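Local coordinates for protein YCAC GENE product (Escherichia coli, PDB 1YAC) that is of unknown substrate specificity but is probably a hydrolase of the isochorismatase-like family, assembled as an octamer, at residues A14-D19 / L108-V113. Residues are numbered along the deposited sequence; the frame is centred on the assembly and turned at random.
Sequences AVLLVD and LIIAGV
L16 and I110 run alongside one another off the same face of two neighbouring parallel strands, with CD1 of L16 4.0 Å from CG1 of I110. In both residues the chain runs on anti to the carbonyl carbon (chi1 -45° and -47°), which carries the two branches off together. CD1 of L108 meets the same L16 methyl; farther along the strands CG2 of V18 approaches CG2 of I110 at 4.2 Å. Trimming I110 to an alanine removes both branches, and is likely to leave a gap beside L16, which would keep only L108 of its apolar partners across these strands, and to take from V18 the methyl it meets. On the opposite face V15 and I109 cross obliquely, CG2 of V15 resting 4.1 Å from CD1 of I109.

These pairings are set by a ladder of five backbone hydrogen bonds, in which residues 14-18 use their even members to reach the odd members of 109-113. It starts with I109 N to A14 O at 2.8 Å and includes an almost straight bond (179°) from V18 N to A111 O. At the far end V113 N donates to V18 O at 3.0 Å. G112 belongs there: a side chain at its position would collide with V18 O, and its backbone angles by themselves demand glycine. Just beyond, D19 sets CB 3.4 Å from V113 O, while its OD1 forms a salt bridge with R84.

Helix 115-128 packs over the face of L108 and V18, and strands 54-59 and 132-136 flank the pair. Strands 13-18 and 107-112 thus form the middle of the parallel sheet, order 3-2-1-4-5-6, in the three-layer alpha-beta-alpha sandwich of the isochorismatase-like fold.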
loop_
_atom_site.group_PDB
_atom_site.type_symbol
_atom_site.label_atom_id
_atom_site.label_comp_id
_atom_site.label_asym_id
_atom_site.label_seq_id
_atom_site.Cartn_x
_atom_site.Cartn_y
_atom_site.Cartn_z
ATOM N N ALA A 14 -15.098 -32.418 7.117
ATOM C CA ALA A 14 -16.186 -31.711 7.784
ATOM C C ALA A 14 -15.792 -30.230 7.798
ATOM O O ALA A 14 -14.602 -29.880 7.745
ATOM C CB ALA A 14 -16.387 -32.215 9.204
ATOM N N VAL A 15 -16.790 -29.363 7.845
ATOM C CA VAL A 15 -16.541 -27.928 7.854
ATOM C C VAL A 15 -16.926 -27.345 9.205
ATOM O O VAL A 15 -18.015 -27.632 9.707
ATOM C CB VAL A 15 -17.351 -27.231 6.733
ATOM C CG1 VAL A 15 -17.165 -25.702 6.790
ATOM C CG2 VAL A 15 -16.913 -27.755 5.381
ATOM N N LEU A 16 -16.018 -26.580 9.814
ATOM C CA LEU A 16 -16.291 -25.940 11.106
ATOM C C LEU A 16 -16.334 -24.436 10.883
ATOM O O LEU A 16 -15.330 -23.841 10.479
ATOM C CB LEU A 16 -15.198 -26.251 12.144
ATOM C CG LEU A 16 -14.653 -27.672 12.340
ATOM C CD1 LEU A 16 -13.777 -27.717 13.592
ATOM C CD2 LEU A 16 -15.765 -28.691 12.421
ATOM N N LEU A 17 -17.497 -23.830 11.116
ATOM C CA LEU A 17 -17.672 -22.388 10.947
ATOM C C LEU A 17 -17.758 -21.803 12.352
ATOM O O LEU A 17 -18.783 -21.920 13.032
ATOM C CB LEU A 17 -18.925 -22.098 10.123
ATOM C CG LEU A 17 -18.927 -22.747 8.731
ATOM C CD1 LEU A 17 -20.194 -22.349 7.973
ATOM C CD2 LEU A 17 -17.679 -22.311 7.944
ATOM N N VAL A 18 -16.683 -21.135 12.760
ATOM C CA VAL A 18 -16.558 -20.602 14.105
ATOM C C VAL A 18 -16.710 -19.095 14.316
ATOM O O VAL A 18 -15.867 -18.301 13.887
ATOM C CB VAL A 18 -15.180 -21.032 14.709
ATOM C CG1 VAL A 18 -15.145 -20.792 16.226
ATOM C CG2 VAL A 18 -14.874 -22.503 14.376
ATOM N N ASP A 19 -17.787 -18.728 15.003
ATOM C CA ASP A 19 -18.060 -17.349 15.394
ATOM C C ASP A 19 -18.174 -16.251 14.329
ATOM O O ASP A 19 -17.706 -15.127 14.533
ATOM C CB ASP A 19 -17.061 -16.916 16.475
ATOM C CG ASP A 19 -16.985 -17.895 17.639
ATOM O OD1 ASP A 19 -17.847 -18.792 17.755
ATOM O OD2 ASP A 19 -16.038 -17.782 18.438
ATOM N N LEU A 108 -10.619 -31.541 8.640
ATOM C CA LEU A 108 -11.458 -30.455 9.128
ATOM C C LEU A 108 -11.102 -29.187 8.383
ATOM O O LEU A 108 -9.934 -28.786 8.358
ATOM C CB LEU A 108 -11.236 -30.215 10.622
ATOM C CG LEU A 108 -11.407 -31.416 11.548
ATOM C CD1 LEU A 108 -11.202 -30.982 13.015
ATOM C CD2 LEU A 108 -12.796 -32.010 11.337
ATOM N N ILE A 109 -12.109 -28.578 7.769
ATOM C CA ILE A 109 -11.955 -27.323 7.030
ATOM C C ILE A 109 -12.472 -26.284 8.019
ATOM O O ILE A 109 -13.663 -26.284 8.364
ATOM C CB ILE A 109 -12.821 -27.343 5.757
ATOM C CG1 ILE A 109 -12.337 -28.453 4.824
ATOM C CG2 ILE A 109 -12.787 -25.980 5.066
ATOM C CD1 ILE A 109 -13.303 -28.779 3.711
ATOM N N ILE A 110 -11.590 -25.402 8.479
ATOM C CA ILE A 110 -11.979 -24.428 9.491
ATOM C C ILE A 110 -11.865 -22.970 9.057
ATOM O O ILE A 110 -10.893 -22.583 8.408
ATOM C CB ILE A 110 -11.108 -24.610 10.755
ATOM C CG1 ILE A 110 -11.040 -26.087 11.146
ATOM C CG2 ILE A 110 -11.688 -23.803 11.918
ATOM C CD1 ILE A 110 -10.150 -26.375 12.374
ATOM N N ALA A 111 -12.852 -22.166 9.455
ATOM C CA ALA A 111 -12.865 -20.731 9.156
ATOM C C ALA A 111 -13.646 -20.060 10.275
ATOM O O ALA A 111 -14.478 -20.703 10.917
ATOM C CB ALA A 111 -13.520 -20.466 7.813
ATOM N N GLY A 112 -13.410 -18.769 10.499
ATOM C CA GLY A 112 -14.108 -18.079 11.573
ATOM C C GLY A 112 -13.481 -16.749 11.946
ATOM O O GLY A 112 -12.635 -16.235 11.213
ATOM N N VAL A 113 -13.920 -16.164 13.059
ATOM C CA VAL A 113 -13.373 -14.885 13.496
ATOM C C VAL A 113 -13.249 -14.829 15.017
ATOM O O VAL A 113 -14.074 -15.410 15.725
ATOM C CB VAL A 113 -14.145 -13.626 12.899
ATOM C CG1 VAL A 113 -15.327 -14.015 12.034
ATOM C CG2 VAL A 113 -14.534 -12.613 13.976
#